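Local atomic coordinates of biofilm-associated surface protein (Staphylococcus aureus, PDB entry 7C7U), a protein that probably helps staphylococci form biofilms as a calcium-binding, cell-wall-anchored surface protein that modulates functional amyloid formation. Residues 359-364 / 384-389; 259-264 / 336-341; 164-169 / 180-185. All coordinates share one frame; numbering follows the deposited sequence.

Contact 1 is the middle piece: segments 359-364 and 384-389 lie between the loops of contact 2 and the hairpin of contact 3. Its centre is about 11 Å from that of contact 2 and about 13 Å from that of contact 3, whereas contacts 2 and 3 do not touch. On the face of Phe362, Phe364 CZ packs 3.6 Å from Leu261 CD1. On the other, two probable hydrogen bonds join contacts 1 and 3, Thr384 N to Ser184 OG and Thr384 OG1 to Gly185 O, both 2.9 Å. Separate calcium ions are bound by Asp389 of contact 1 and Asn164 of contact 3; the Asp361 side chain lies about 4 Å from the latter ion.

Contact 1 (359-364 / 384-389); sequences KEDFTF and TLALQD. With CA (calcium ion), chain D.
Phe362 and Leu385, like Glu360 and Leu387, are hydrogen-bonded pairs of an antiparallel beta hairpin, the edge pair of a four-stranded sheet that packs on a five-stranded one, consistent with a beta sandwich. Four backbone bonds lace the strands, the shortest from Leu385 N to Phe362 O at 2.7 Å, in the carbonyl plane. The Phe362 side chain turns to the face that also carries Leu385 and Leu387. From CB, which passes 4.1 Å from Leu385 O, CG runs beside the backbone N and anti to the carbonyl carbon (chi1 -52°). That rotation brings CD1 past Leu385 O, which sits at the ring edge, and to 4.3 Å from Leu385 CD2. One atom further, CE1 packs 3.6 Å from Leu387 CD1, approached at a slant that is neither over the face nor at the edge. CD2 and CZ, on the remaining rim, carry the packing on to Leu261 and Ile338. Phe364 also reaches across the hairpin, its CE1 edge 3.8 Å from Leu385 CB, while Ile231 and Ala217 of the facing sheet close in on this ring. The other face is polar. Asp361 lays OD1 against Ala386, 3.3 Å from its CA, and gives OD2 to a salt bridge with Lys359 NZ at 3.1 Å; the lysine chain bends about CG-CD and CD-CE to bring NZ there. Gln388 on the same face bonds through NE2 to Met21 O. Just past the strand, Asp389 opens an EF-hand-like loop completed by Asp391, Asp393, Leu395 and Glu400, and its OD1 binds a calcium ion at 2.3 Å.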
ATOM      1  N   LYS A 359       2.337  11.984  -2.849  1.00 35.58           N
ATOM      2  CA  LYS A 359       2.014  11.084  -3.952  1.00 32.16           C
ATOM      3  C   LYS A 359       2.780  11.499  -5.189  1.00 35.88           C
ATOM      4  O   LYS A 359       3.309  12.613  -5.280  1.00 36.50           O
ATOM      5  CB  LYS A 359       0.506  11.010  -4.241  1.00 33.78           C
ATOM      6  CG  LYS A 359      -0.168  12.308  -4.618  1.00 43.35           C
ATOM      7  CD  LYS A 359      -1.639  12.068  -4.932  1.00 49.46           C
ATOM      8  CE  LYS A 359      -2.014  12.623  -6.312  1.00 54.74           C
ATOM      9  NZ  LYS A 359      -1.807  11.654  -7.458  1.00 51.44           N
ATOM     10  N   GLU A 360       2.850  10.571  -6.143  1.00 34.59           N
ATOM     11  CA  GLU A 360       3.413  10.878  -7.444  1.00 30.44           C
ATOM     12  C   GLU A 360       2.918   9.846  -8.449  1.00 28.61           C
ATOM     13  O   GLU A 360       3.001   8.640  -8.201  1.00 30.39           O
ATOM     14  CB  GLU A 360       4.948  10.900  -7.418  1.00 34.04           C
ATOM     15  CG  GLU A 360       5.511  11.701  -8.599  1.00 36.69           C
ATOM     16  CD  GLU A 360       7.027  11.868  -8.576  1.00 44.96           C
ATOM     17  OE1 GLU A 360       7.683  11.435  -7.609  1.00 44.33           O
ATOM     18  OE2 GLU A 360       7.567  12.432  -9.547  1.00 47.46           O
ATOM     19  N   ASP A 361       2.425  10.327  -9.576  1.00 26.38           N
ATOM     20  CA  ASP A 361       1.987   9.477 -10.682  1.00 30.14           C
ATOM     21  C   ASP A 361       3.055   9.414 -11.762  1.00 29.22           C
ATOM     22  O   ASP A 361       3.637  10.441 -12.128  1.00 31.39           O
ATOM     23  CB  ASP A 361       0.701  10.017 -11.298  1.00 29.22           C
ATOM     24  CG  ASP A 361      -0.472   9.888 -10.373  1.00 34.79           C
ATOM     25  OD1 ASP A 361      -0.535   8.875  -9.640  1.00 33.93           O
ATOM     26  OD2 ASP A 361      -1.318  10.800 -10.362  1.00 35.90           O
ATOM     27  N   PHE A 362       3.284   8.211 -12.300  1.00 29.43           N
ATOM     28  CA  PHE A 362       4.146   8.033 -13.457  1.00 28.65           C
ATOM     29  C   PHE A 362       3.347   7.370 -14.570  1.00 27.85           C
ATOM     30  O   PHE A 362       2.539   6.480 -14.310  1.00 26.86           O
ATOM     31  CB  PHE A 362       5.384   7.207 -13.129  1.00 28.18           C
ATOM     32  CG  PHE A 362       6.148   7.732 -11.925  1.00 30.15           C
ATOM     33  CD1 PHE A 362       5.780   7.364 -10.649  1.00 29.33           C
ATOM     34  CD2 PHE A 362       7.189   8.621 -12.089  1.00 32.32           C
ATOM     35  CE1 PHE A 362       6.455   7.864  -9.525  1.00 34.87           C
ATOM     36  CE2 PHE A 362       7.874   9.120 -10.977  1.00 37.33           C
ATOM     37  CZ  PHE A 362       7.502   8.735  -9.703  1.00 32.53           C
ATOM     38  N   THR A 363       3.555   7.824 -15.795  1.00 29.58           N
ATOM     39  CA  THR A 363       2.759   7.344 -16.918  1.00 28.04           C
ATOM     40  C   THR A 363       3.648   6.679 -17.949  1.00 27.32           C
ATOM     41  O   THR A 363       4.842   6.970 -18.041  1.00 28.50           O
ATOM     42  CB  THR A 363       1.944   8.482 -17.542  1.00 27.36           C
ATOM     43  OG1 THR A 363       2.800   9.581 -17.821  1.00 30.79           O
ATOM     44  CG2 THR A 363       0.850   8.934 -16.575  1.00 27.43           C
ATOM     45  N   PHE A 364       3.048   5.734 -18.693  1.00 27.92           N
ATOM     46  CA  PHE A 364       3.743   4.897 -19.660  1.00 25.86           C
ATOM     47  C   PHE A 364       2.828   4.679 -20.859  1.00 24.86           C
ATOM     48  O   PHE A 364       1.608   4.864 -20.764  1.00 21.85           O
ATOM     49  CB  PHE A 364       4.125   3.539 -19.076  1.00 24.72           C
ATOM     50  CG  PHE A 364       4.740   3.636 -17.717  1.00 27.86           C
ATOM     51  CD1 PHE A 364       3.940   3.775 -16.594  1.00 24.86           C
ATOM     52  CD2 PHE A 364       6.112   3.657 -17.579  1.00 26.18           C
ATOM     53  CE1 PHE A 364       4.518   3.901 -15.325  1.00 28.43           C
ATOM     54  CE2 PHE A 364       6.688   3.786 -16.318  1.00 29.21           C
ATOM     55  CZ  PHE A 364       5.885   3.907 -15.204  1.00 29.34           C
ATOM     56  N   THR A 384      -0.650   4.003 -15.817  1.00 25.59           N
ATOM     57  CA  THR A 384      -0.294   4.920 -14.737  1.00 22.99           C
ATOM     58  C   THR A 384       0.183   4.107 -13.539  1.00 24.70           C
ATOM     59  O   THR A 384      -0.517   3.195 -13.099  1.00 24.80           O
ATOM     60  CB  THR A 384      -1.493   5.788 -14.310  1.00 21.81           C
ATOM     61  OG1 THR A 384      -1.838   6.719 -15.339  1.00 24.86           O
ATOM     62  CG2 THR A 384      -1.138   6.626 -13.055  1.00 26.82           C
ATOM     63  N   LEU A 385       1.362   4.450 -13.006  1.00 26.77           N
ATOM     64  CA  LEU A 385       1.822   3.925 -11.708  1.00 27.07           C
ATOM     65  C   LEU A 385       1.590   5.014 -10.661  1.00 24.83           C
ATOM     66  O   LEU A 385       2.211   6.078 -10.718  1.00 27.96           O
ATOM     67  CB  LEU A 385       3.292   3.499 -11.764  1.00 22.63           C
ATOM     68  CG  LEU A 385       3.949   3.132 -10.394  1.00 27.98           C
ATOM     69  CD1 LEU A 385       3.422   1.796  -9.925  1.00 28.34           C
ATOM     70  CD2 LEU A 385       5.445   3.123 -10.543  1.00 21.30           C
ATOM     71  N   ALA A 386       0.631   4.777  -9.757  1.00 24.63           N
ATOM     72  CA  ALA A 386       0.199   5.747  -8.748  1.00 31.48           C
ATOM     73  C   ALA A 386       0.889   5.393  -7.425  1.00 29.72           C
ATOM     74  O   ALA A 386       0.404   4.568  -6.653  1.00 32.35           O
ATOM     75  CB  ALA A 386      -1.317   5.732  -8.598  1.00 31.14           C
ATOM     76  N   LEU A 387       2.060   5.972  -7.207  1.00 30.11           N
ATOM     77  CA  LEU A 387       2.775   5.800  -5.948  1.00 28.77           C
ATOM     78  C   LEU A 387       2.240   6.764  -4.898  1.00 31.04           C
ATOM     79  O   LEU A 387       1.944   7.930  -5.190  1.00 25.83           O
ATOM     80  CB  LEU A 387       4.270   6.028  -6.151  1.00 28.12           C
ATOM     81  CG  LEU A 387       4.961   5.036  -7.067  1.00 29.50           C
ATOM     82  CD1 LEU A 387       6.470   5.239  -7.060  1.00 28.82           C
ATOM     83  CD2 LEU A 387       4.578   3.601  -6.673  1.00 31.50           C
ATOM     84  N   GLN A 388       2.150   6.282  -3.658  1.00 29.04           N
ATOM     85  CA  GLN A 388       1.554   7.058  -2.583  1.00 31.11           C
ATOM     86  C   GLN A 388       2.285   6.790  -1.271  1.00 33.07           C
ATOM     87  O   GLN A 388       2.693   5.658  -1.003  1.00 32.06           O
ATOM     88  CB  GLN A 388       0.076   6.701  -2.466  1.00 35.21           C
ATOM     89  CG  GLN A 388      -0.773   7.682  -1.743  1.00 38.12           C
ATOM     90  CD  GLN A 388      -2.245   7.424  -1.988  1.00 48.38           C
ATOM     91  OE1 GLN A 388      -2.748   7.634  -3.094  1.00 54.12           O
ATOM     92  NE2 GLN A 388      -2.934   6.919  -0.971  1.00 47.52           N
ATOM     93  N   ASP A 389       2.478   7.846  -0.473  1.00 32.64           N
ATOM     94  CA  ASP A 389       3.019   7.748   0.900  1.00 29.19           C
ATOM     95  C   ASP A 389       2.022   8.520   1.747  1.00 28.17           C
ATOM     96  O   ASP A 389       2.265   9.677   2.106  1.00 34.32           O
ATOM     97  CB  ASP A 389       4.438   8.315   0.975  1.00 31.26           C
ATOM     98  CG  ASP A 389       5.086   8.168   2.380  1.00 32.84           C
ATOM     99  OD1 ASP A 389       4.464   7.608   3.285  1.00 29.11           O
ATOM    100  OD2 ASP A 389       6.231   8.618   2.529  1.00 31.58           O
TER
HETATM  101 CA    CA D1002       3.964   5.618   4.393  1.00 38.28          CA
HETATM  102  O   HOH W   1      -0.243   8.571  -6.997  1.00 31.03           O
HETATM  103  O   HOH W   2      -2.644   8.674  -6.039  1.00 50.22           O
HETATM  104  O   HOH W   3       1.604   5.074   3.539  1.00 37.20           O

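Contact 2 (259-264 / 336-341); sequences KDLLPY and NNILTK
Tyr264 and Ile338 bring together two compact backbone turns, their CA atoms 7.5 Å apart. Residues 259-264 wind as a 3-10 segment, in which Tyr264 N bonds to Leu261 O at 2.8 Å; Ile338 to Lys341 form a type I beta turn, with Lys341 N bonded to Ile338 O at 3.1 Å. Between them the Tyr264 ring meets Ile338 face-on. Ile338 CG1 stands 3.6 Å from the ring centroid and only 7° off the normal, a CH-pi contact over the centre, and CG2 reaches the rim 3.9 Å from Tyr264 CE2. CG1 lies beside its own backbone N, anti to the carbonyl carbon (chi1 -58°), which turns the branch over the ring. Both turns belong to connections between two sheets that probably form a beta sandwich: the first leads from strand 252-257 to strand 265-272, and the second lies in the loop running back from strand 323-331 to strand 359-369. Pro263 CB lies over the opposite face of the tyrosine, offset toward its rim, so the ring is sandwiched. Its hydroxyl end passes the Lys341 chain at about a right angle, Tyr264 OH 3.3 Å from Lys341 CB. Beside the ring, Leu261 CD2 touches Ile338 CD1 at 3.9 Å, and both residues pack on Phe362.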
ATOM      1  N   LYS A 259       9.811   9.881 -17.819  1.00 32.17           N
ATOM      2  CA  LYS A 259      11.144  10.461 -17.659  1.00 38.27           C
ATOM      3  C   LYS A 259      11.554  10.612 -16.180  1.00 38.18           C
ATOM      4  O   LYS A 259      12.741  10.518 -15.854  1.00 39.08           O
ATOM      5  CB  LYS A 259      11.198  11.807 -18.383  1.00 38.32           C
ATOM      6  CG  LYS A 259      10.260  12.855 -17.825  1.00 44.85           C
ATOM      7  CD  LYS A 259      10.323  14.138 -18.662  1.00 55.29           C
ATOM      8  CE  LYS A 259       9.470  15.236 -18.045  1.00 55.20           C
ATOM      9  NZ  LYS A 259       9.972  15.549 -16.659  1.00 58.37           N
ATOM     10  N   ASP A 260      10.606  10.850 -15.273  1.00 36.06           N
ATOM     11  CA  ASP A 260      10.985  11.016 -13.868  1.00 42.24           C
ATOM     12  C   ASP A 260      11.418   9.726 -13.195  1.00 42.01           C
ATOM     13  O   ASP A 260      11.988   9.784 -12.103  1.00 35.64           O
ATOM     14  CB  ASP A 260       9.844  11.630 -13.059  1.00 45.27           C
ATOM     15  CG  ASP A 260       9.581  13.068 -13.436  1.00 48.18           C
ATOM     16  OD1 ASP A 260      10.518  13.708 -13.942  1.00 48.18           O
ATOM     17  OD2 ASP A 260       8.456  13.555 -13.220  1.00 55.12           O
ATOM     18  N   LEU A 261      11.155   8.567 -13.787  1.00 35.47           N
ATOM     19  CA  LEU A 261      11.682   7.339 -13.213  1.00 35.30           C
ATOM     20  C   LEU A 261      13.114   7.071 -13.644  1.00 34.61           C
ATOM     21  O   LEU A 261      13.793   6.257 -13.019  1.00 34.82           O
ATOM     22  CB  LEU A 261      10.795   6.149 -13.601  1.00 36.47           C
ATOM     23  CG  LEU A 261       9.516   6.019 -12.786  1.00 34.03           C
ATOM     24  CD1 LEU A 261       8.703   4.820 -13.234  1.00 34.78           C
ATOM     25  CD2 LEU A 261       9.888   5.900 -11.298  1.00 35.93           C
ATOM     26  N   LEU A 262      13.589   7.740 -14.688  1.00 36.43           N
ATOM     27  CA  LEU A 262      14.896   7.409 -15.252  1.00 39.97           C
ATOM     28  C   LEU A 262      16.044   7.422 -14.242  1.00 39.71           C
ATOM     29  O   LEU A 262      16.908   6.531 -14.335  1.00 37.46           O
ATOM     30  CB  LEU A 262      15.201   8.357 -16.417  1.00 42.08           C
ATOM     31  CG  LEU A 262      14.265   8.299 -17.628  1.00 42.94           C
ATOM     32  CD1 LEU A 262      14.947   8.949 -18.812  1.00 42.86           C
ATOM     33  CD2 LEU A 262      13.838   6.870 -17.956  1.00 42.11           C
ATOM     34  N   PRO A 263      16.129   8.364 -13.286  1.00 40.63           N
ATOM     35  CA  PRO A 263      17.208   8.292 -12.272  1.00 39.65           C
ATOM     36  C   PRO A 263      17.192   7.032 -11.414  1.00 41.00           C
ATOM     37  O   PRO A 263      18.181   6.749 -10.719  1.00 41.03           O
ATOM     38  CB  PRO A 263      16.967   9.538 -11.405  1.00 38.53           C
ATOM     39  CG  PRO A 263      16.231  10.487 -12.281  1.00 44.93           C
ATOM     40  CD  PRO A 263      15.358   9.617 -13.174  1.00 38.94           C
ATOM     41  N   TYR A 264      16.093   6.289 -11.397  1.00 38.39           N
ATOM     42  CA  TYR A 264      15.974   5.110 -10.557  1.00 35.51           C
ATOM     43  C   TYR A 264      16.084   3.809 -11.326  1.00 37.46           C
ATOM     44  O   TYR A 264      15.955   2.743 -10.723  1.00 38.74           O
ATOM     45  CB  TYR A 264      14.646   5.149  -9.800  1.00 38.05           C
ATOM     46  CG  TYR A 264      14.472   6.438  -9.058  1.00 39.82           C
ATOM     47  CD1 TYR A 264      15.017   6.597  -7.796  1.00 42.15           C
ATOM     48  CD2 TYR A 264      13.803   7.510  -9.628  1.00 40.55           C
ATOM     49  CE1 TYR A 264      14.879   7.781  -7.107  1.00 42.76           C
ATOM     50  CE2 TYR A 264      13.660   8.706  -8.945  1.00 40.26           C
ATOM     51  CZ  TYR A 264      14.203   8.826  -7.679  1.00 40.06           C
ATOM     52  OH  TYR A 264      14.084   9.991  -6.976  1.00 44.56           O
ATOM     53  N   ASN A 336      11.294   3.177  -2.175  1.00 34.90           N
ATOM     54  CA  ASN A 336      10.944   4.211  -1.210  1.00 35.35           C
ATOM     55  C   ASN A 336      11.762   5.484  -1.392  1.00 33.47           C
ATOM     56  O   ASN A 336      11.455   6.491  -0.744  1.00 34.78           O
ATOM     57  CB  ASN A 336      11.119   3.663   0.220  1.00 35.21           C
ATOM     58  CG  ASN A 336      10.056   2.649   0.586  1.00 36.78           C
ATOM     59  OD1 ASN A 336       8.898   2.802   0.201  1.00 34.58           O
ATOM     60  ND2 ASN A 336      10.437   1.603   1.324  1.00 33.19           N
ATOM     61  N   ASN A 337      12.790   5.464  -2.241  1.00 34.81           N
ATOM     62  CA  ASN A 337      13.624   6.633  -2.496  1.00 35.66           C
ATOM     63  C   ASN A 337      13.056   7.574  -3.553  1.00 38.15           C
ATOM     64  O   ASN A 337      13.650   8.627  -3.798  1.00 38.09           O
ATOM     65  CB  ASN A 337      15.023   6.201  -2.952  1.00 37.42           C
ATOM     66  CG  ASN A 337      15.805   5.509  -1.861  1.00 42.87           C
ATOM     67  OD1 ASN A 337      16.328   4.412  -2.053  1.00 43.09           O
ATOM     68  ND2 ASN A 337      15.872   6.141  -0.700  1.00 43.15           N
ATOM     69  N   ILE A 338      11.938   7.236  -4.191  1.00 36.06           N
ATOM     70  CA  ILE A 338      11.472   8.061  -5.307  1.00 34.17           C
ATOM     71  C   ILE A 338      10.681   9.259  -4.804  1.00 33.24           C
ATOM     72  O   ILE A 338      10.965  10.406  -5.169  1.00 36.97           O
ATOM     73  CB  ILE A 338      10.636   7.223  -6.295  1.00 32.74           C
ATOM     74  CG1 ILE A 338      11.445   6.046  -6.842  1.00 34.02           C
ATOM     75  CG2 ILE A 338      10.126   8.127  -7.417  1.00 36.48           C
ATOM     76  CD1 ILE A 338      10.587   4.988  -7.582  1.00 31.89           C
ATOM     77  N   LEU A 339       9.675   9.023  -3.960  1.00 30.59           N
ATOM     78  CA  LEU A 339       8.921  10.140  -3.421  1.00 33.73           C
ATOM     79  C   LEU A 339       9.724  10.938  -2.405  1.00 42.22           C
ATOM     80  O   LEU A 339       9.394  12.101  -2.148  1.00 40.75           O
ATOM     81  CB  LEU A 339       7.609   9.665  -2.799  1.00 31.26           C
ATOM     82  CG  LEU A 339       6.390   9.501  -3.725  1.00 38.28           C
ATOM     83  CD1 LEU A 339       6.659   8.631  -4.954  1.00 34.76           C
ATOM     84  CD2 LEU A 339       5.213   8.973  -2.909  1.00 36.48           C
ATOM     85  N   THR A 340      10.781  10.357  -1.849  1.00 38.68           N
ATOM     86  CA  THR A 340      11.661  11.099  -0.962  1.00 39.68           C
ATOM     87  C   THR A 340      12.773  11.809  -1.719  1.00 42.00           C
ATOM     88  O   THR A 340      13.738  12.252  -1.100  1.00 43.96           O
ATOM     89  CB  THR A 340      12.271  10.161   0.091  1.00 38.76           C
ATOM     90  OG1 THR A 340      13.111   9.200  -0.555  1.00 39.32           O
ATOM     91  CG2 THR A 340      11.188   9.430   0.863  1.00 34.71           C
ATOM     92  N   LYS A 341      12.686  11.913  -3.045  1.00 41.22           N
ATOM     93  CA  LYS A 341      13.682  12.713  -3.738  1.00 45.57           C
ATOM     94  C   LYS A 341      13.606  14.130  -3.182  1.00 53.08           C
ATOM     95  O   LYS A 341      12.528  14.603  -2.810  1.00 56.61           O
ATOM     96  CB  LYS A 341      13.458  12.708  -5.250  1.00 50.03           C
ATOM     97  CG  LYS A 341      14.561  13.423  -6.018  1.00 50.08           C
ATOM     98  CD  LYS A 341      14.186  13.702  -7.470  1.00 56.28           C
ATOM     99  CE  LYS A 341      13.337  14.955  -7.586  1.00 57.41           C
ATOM    100  NZ  LYS A 341      13.394  15.546  -8.955  1.00 63.79           N
TER

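Contact 3 (164-169 / 180-185); sequences NHQVFV and TSESSG. With CA (calcium ion), chain C.
His165 and Gly185, then Val167 and Ser183, are the antiparallel hydrogen-bonded pairs of these strands. The Val167-Ser183 pair is bonded nearly straight in both directions, Val167 N to Ser183 O and Ser183 N to Val167 O, each 2.9 Å. At the Gly185 end His165 N gives Gly185 O a straight bond, though from above the carbonyl plane; only the return bond is weak. With CG held between the backbone N and the carbonyl carbon (chi1 51°), the imidazole of His165 folds back across the strand pair and lies flat over Gly185, whose C sits 3.5 Å above the ring plane over its centre and whose CA is 3.4 Å from His165 CE1; having no side chain, the glycine lets the ring down onto its backbone. The strands belong to a beta hairpin whose returning arm, 176-178 and then 183-187, is broken by a kink near Ser181. There a side chain takes over a backbone role: Ser181 OG accepts the Val169 N-H at 2.9 Å and also bonds to Val178 O. Gln166 NE2 gives a weak hydrogen bond to Glu182 OE2, 3.5 Å, amide and carboxylate planes 90° apart; the other oxygen, OE1, is held by Tyr26. Carbon contacts are few: Val167 CG1 on Ser183 CB, and Val169 CB and CG2 on Ser181 CB, all at 3.8 Å. Beyond His165, Asn164 OD1 lies 2.5 Å from a calcium ion also held by Asp77, Asn161, Lys162 O and two waters, while its ND2 bonds to Thr384 OG1.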
ATOM      1  N   ASN A 164      -5.469  10.967 -15.309  1.00 24.92           N
ATOM      2  CA  ASN A 164      -5.310   9.524 -15.125  1.00 25.53           C
ATOM      3  C   ASN A 164      -6.656   8.822 -14.976  1.00 27.97           C
ATOM      4  O   ASN A 164      -7.661   9.417 -14.564  1.00 27.02           O
ATOM      5  CB  ASN A 164      -4.437   9.224 -13.897  1.00 26.06           C
ATOM      6  CG  ASN A 164      -3.177  10.073 -13.871  1.00 29.22           C
ATOM      7  OD1 ASN A 164      -3.160  11.136 -13.270  1.00 32.13           O
ATOM      8  ND2 ASN A 164      -2.142   9.634 -14.565  1.00 29.22           N
ATOM      9  N   HIS A 165      -6.670   7.535 -15.330  1.00 28.14           N
ATOM     10  CA  HIS A 165      -7.814   6.691 -15.039  1.00 28.40           C
ATOM     11  C   HIS A 165      -7.318   5.328 -14.588  1.00 24.96           C
ATOM     12  O   HIS A 165      -6.193   4.919 -14.883  1.00 27.53           O
ATOM     13  CB  HIS A 165      -8.802   6.560 -16.239  1.00 28.09           C
ATOM     14  CG  HIS A 165      -8.181   6.165 -17.548  1.00 26.07           C
ATOM     15  ND1 HIS A 165      -7.693   4.902 -17.796  1.00 27.10           N
ATOM     16  CD2 HIS A 165      -8.036   6.855 -18.709  1.00 28.21           C
ATOM     17  CE1 HIS A 165      -7.255   4.830 -19.040  1.00 28.15           C
ATOM     18  NE2 HIS A 165      -7.447   6.005 -19.618  1.00 31.09           N
ATOM     19  N   GLN A 166      -8.160   4.648 -13.832  1.00 24.51           N
ATOM     20  CA  GLN A 166      -7.881   3.290 -13.407  1.00 27.29           C
ATOM     21  C   GLN A 166      -9.191   2.526 -13.351  1.00 26.67           C
ATOM     22  O   GLN A 166     -10.229   3.084 -12.999  1.00 29.26           O
ATOM     23  CB  GLN A 166      -7.183   3.288 -12.027  1.00 30.53           C
ATOM     24  CG  GLN A 166      -6.722   1.933 -11.544  1.00 41.29           C
ATOM     25  CD  GLN A 166      -6.266   1.986 -10.093  1.00 41.36           C
ATOM     26  OE1 GLN A 166      -6.913   2.622  -9.259  1.00 44.61           O
ATOM     27  NE2 GLN A 166      -5.157   1.323  -9.789  1.00 46.23           N
ATOM     28  N   VAL A 167      -9.133   1.241 -13.689  1.00 26.33           N
ATOM     29  CA  VAL A 167     -10.291   0.367 -13.626  1.00 29.22           C
ATOM     30  C   VAL A 167      -9.832  -0.951 -13.006  1.00 31.15           C
ATOM     31  O   VAL A 167      -8.690  -1.385 -13.199  1.00 29.10           O
ATOM     32  CB  VAL A 167     -10.940   0.186 -15.028  1.00 32.08           C
ATOM     33  CG1 VAL A 167     -10.029  -0.597 -15.972  1.00 30.67           C
ATOM     34  CG2 VAL A 167     -12.292  -0.463 -14.918  1.00 33.96           C
ATOM     35  N   PHE A 168     -10.709  -1.565 -12.225  1.00 30.63           N
ATOM     36  CA  PHE A 168     -10.399  -2.853 -11.620  1.00 32.57           C
ATOM     37  C   PHE A 168     -11.682  -3.453 -11.067  1.00 33.61           C
ATOM     38  O   PHE A 168     -12.708  -2.777 -10.929  1.00 33.74           O
ATOM     39  CB  PHE A 168      -9.347  -2.722 -10.505  1.00 34.52           C
ATOM     40  CG  PHE A 168      -9.678  -1.680  -9.469  1.00 34.40           C
ATOM     41  CD1 PHE A 168      -9.346  -0.344  -9.682  1.00 36.32           C
ATOM     42  CD2 PHE A 168     -10.280  -2.032  -8.261  1.00 40.24           C
ATOM     43  CE1 PHE A 168      -9.636   0.629  -8.730  1.00 38.76           C
ATOM     44  CE2 PHE A 168     -10.560  -1.064  -7.291  1.00 39.14           C
ATOM     45  CZ  PHE A 168     -10.242   0.269  -7.532  1.00 41.88           C
ATOM     46  N   VAL A 169     -11.601  -4.739 -10.756  1.00 36.46           N
ATOM     47  CA  VAL A 169     -12.633  -5.438 -10.007  1.00 40.35           C
ATOM     48  C   VAL A 169     -12.278  -5.349  -8.526  1.00 35.96           C
ATOM     49  O   VAL A 169     -11.138  -5.625  -8.134  1.00 36.86           O
ATOM     50  CB  VAL A 169     -12.750  -6.903 -10.467  1.00 40.70           C
ATOM     51  CG1 VAL A 169     -13.718  -7.680  -9.583  1.00 39.83           C
ATOM     52  CG2 VAL A 169     -13.196  -6.963 -11.925  1.00 38.19           C
ATOM     53  N   THR A 180      -5.281  -9.413 -10.827  1.00 48.13           N
ATOM     54  CA  THR A 180      -5.221  -9.645 -12.264  1.00 45.52           C
ATOM     55  C   THR A 180      -6.232  -8.820 -13.049  1.00 42.90           C
ATOM     56  O   THR A 180      -6.162  -8.797 -14.279  1.00 42.47           O
ATOM     57  CB  THR A 180      -5.434 -11.131 -12.564  1.00 50.33           C
ATOM     58  OG1 THR A 180      -6.610 -11.586 -11.887  1.00 50.02           O
ATOM     59  CG2 THR A 180      -4.249 -11.937 -12.069  1.00 44.54           C
ATOM     60  N   SER A 181      -7.151  -8.131 -12.379  1.00 42.82           N
ATOM     61  CA  SER A 181      -8.169  -7.352 -13.071  1.00 42.02           C
ATOM     62  C   SER A 181      -7.726  -5.928 -13.388  1.00 40.61           C
ATOM     63  O   SER A 181      -8.395  -5.251 -14.178  1.00 38.15           O
ATOM     64  CB  SER A 181      -9.442  -7.287 -12.230  1.00 40.32           C
ATOM     65  OG  SER A 181      -9.272  -6.398 -11.148  1.00 37.38           O
ATOM     66  N   GLU A 182      -6.618  -5.480 -12.809  1.00 37.20           N
ATOM     67  CA  GLU A 182      -6.293  -4.063 -12.749  1.00 38.62           C
ATOM     68  C   GLU A 182      -5.764  -3.544 -14.079  1.00 37.11           C
ATOM     69  O   GLU A 182      -4.902  -4.155 -14.724  1.00 32.04           O
ATOM     70  CB  GLU A 182      -5.270  -3.809 -11.643  1.00 38.81           C
ATOM     71  CG  GLU A 182      -4.966  -2.337 -11.427  1.00 46.90           C
ATOM     72  CD  GLU A 182      -3.562  -2.091 -10.905  1.00 53.44           C
ATOM     73  OE1 GLU A 182      -3.025  -2.962 -10.179  1.00 49.41           O
ATOM     74  OE2 GLU A 182      -2.998  -1.017 -11.225  1.00 55.07           O
ATOM     75  N   SER A 183      -6.269  -2.385 -14.473  1.00 30.79           N
ATOM     76  CA  SER A 183      -5.754  -1.702 -15.637  1.00 32.90           C
ATOM     77  C   SER A 183      -5.792  -0.213 -15.359  1.00 30.08           C
ATOM     78  O   SER A 183      -6.588   0.252 -14.549  1.00 33.21           O
ATOM     79  CB  SER A 183      -6.597  -2.024 -16.868  1.00 32.49           C
ATOM     80  OG  SER A 183      -5.862  -1.829 -18.047  1.00 40.21           O
ATOM     81  N   SER A 184      -4.931   0.534 -16.038  1.00 32.00           N
ATOM     82  CA  SER A 184      -4.864   1.978 -15.819  1.00 32.87           C
ATOM     83  C   SER A 184      -4.533   2.644 -17.151  1.00 31.72           C
ATOM     84  O   SER A 184      -4.524   1.991 -18.199  1.00 32.56           O
ATOM     85  CB  SER A 184      -3.853   2.339 -14.721  1.00 26.73           C
ATOM     86  OG  SER A 184      -2.526   1.897 -15.023  1.00 30.00           O
ATOM     87  N   GLY A 185      -4.272   3.948 -17.102  1.00 30.59           N
ATOM     88  CA  GLY A 185      -3.947   4.734 -18.281  1.00 23.35           C
ATOM     89  C   GLY A 185      -4.202   6.217 -18.047  1.00 26.93           C
ATOM     90  O   GLY A 185      -4.314   6.681 -16.910  1.00 26.80           O
TER
HETATM   91 CA    CA C1001      -3.279  13.664 -12.933  1.00 33.54          CA
HETATM   92  O   HOH W   4      -4.482  15.716 -12.684  1.00 34.34           O
HETATM   93  O   HOH W   5      -1.421  12.743 -11.712  1.00 35.21           O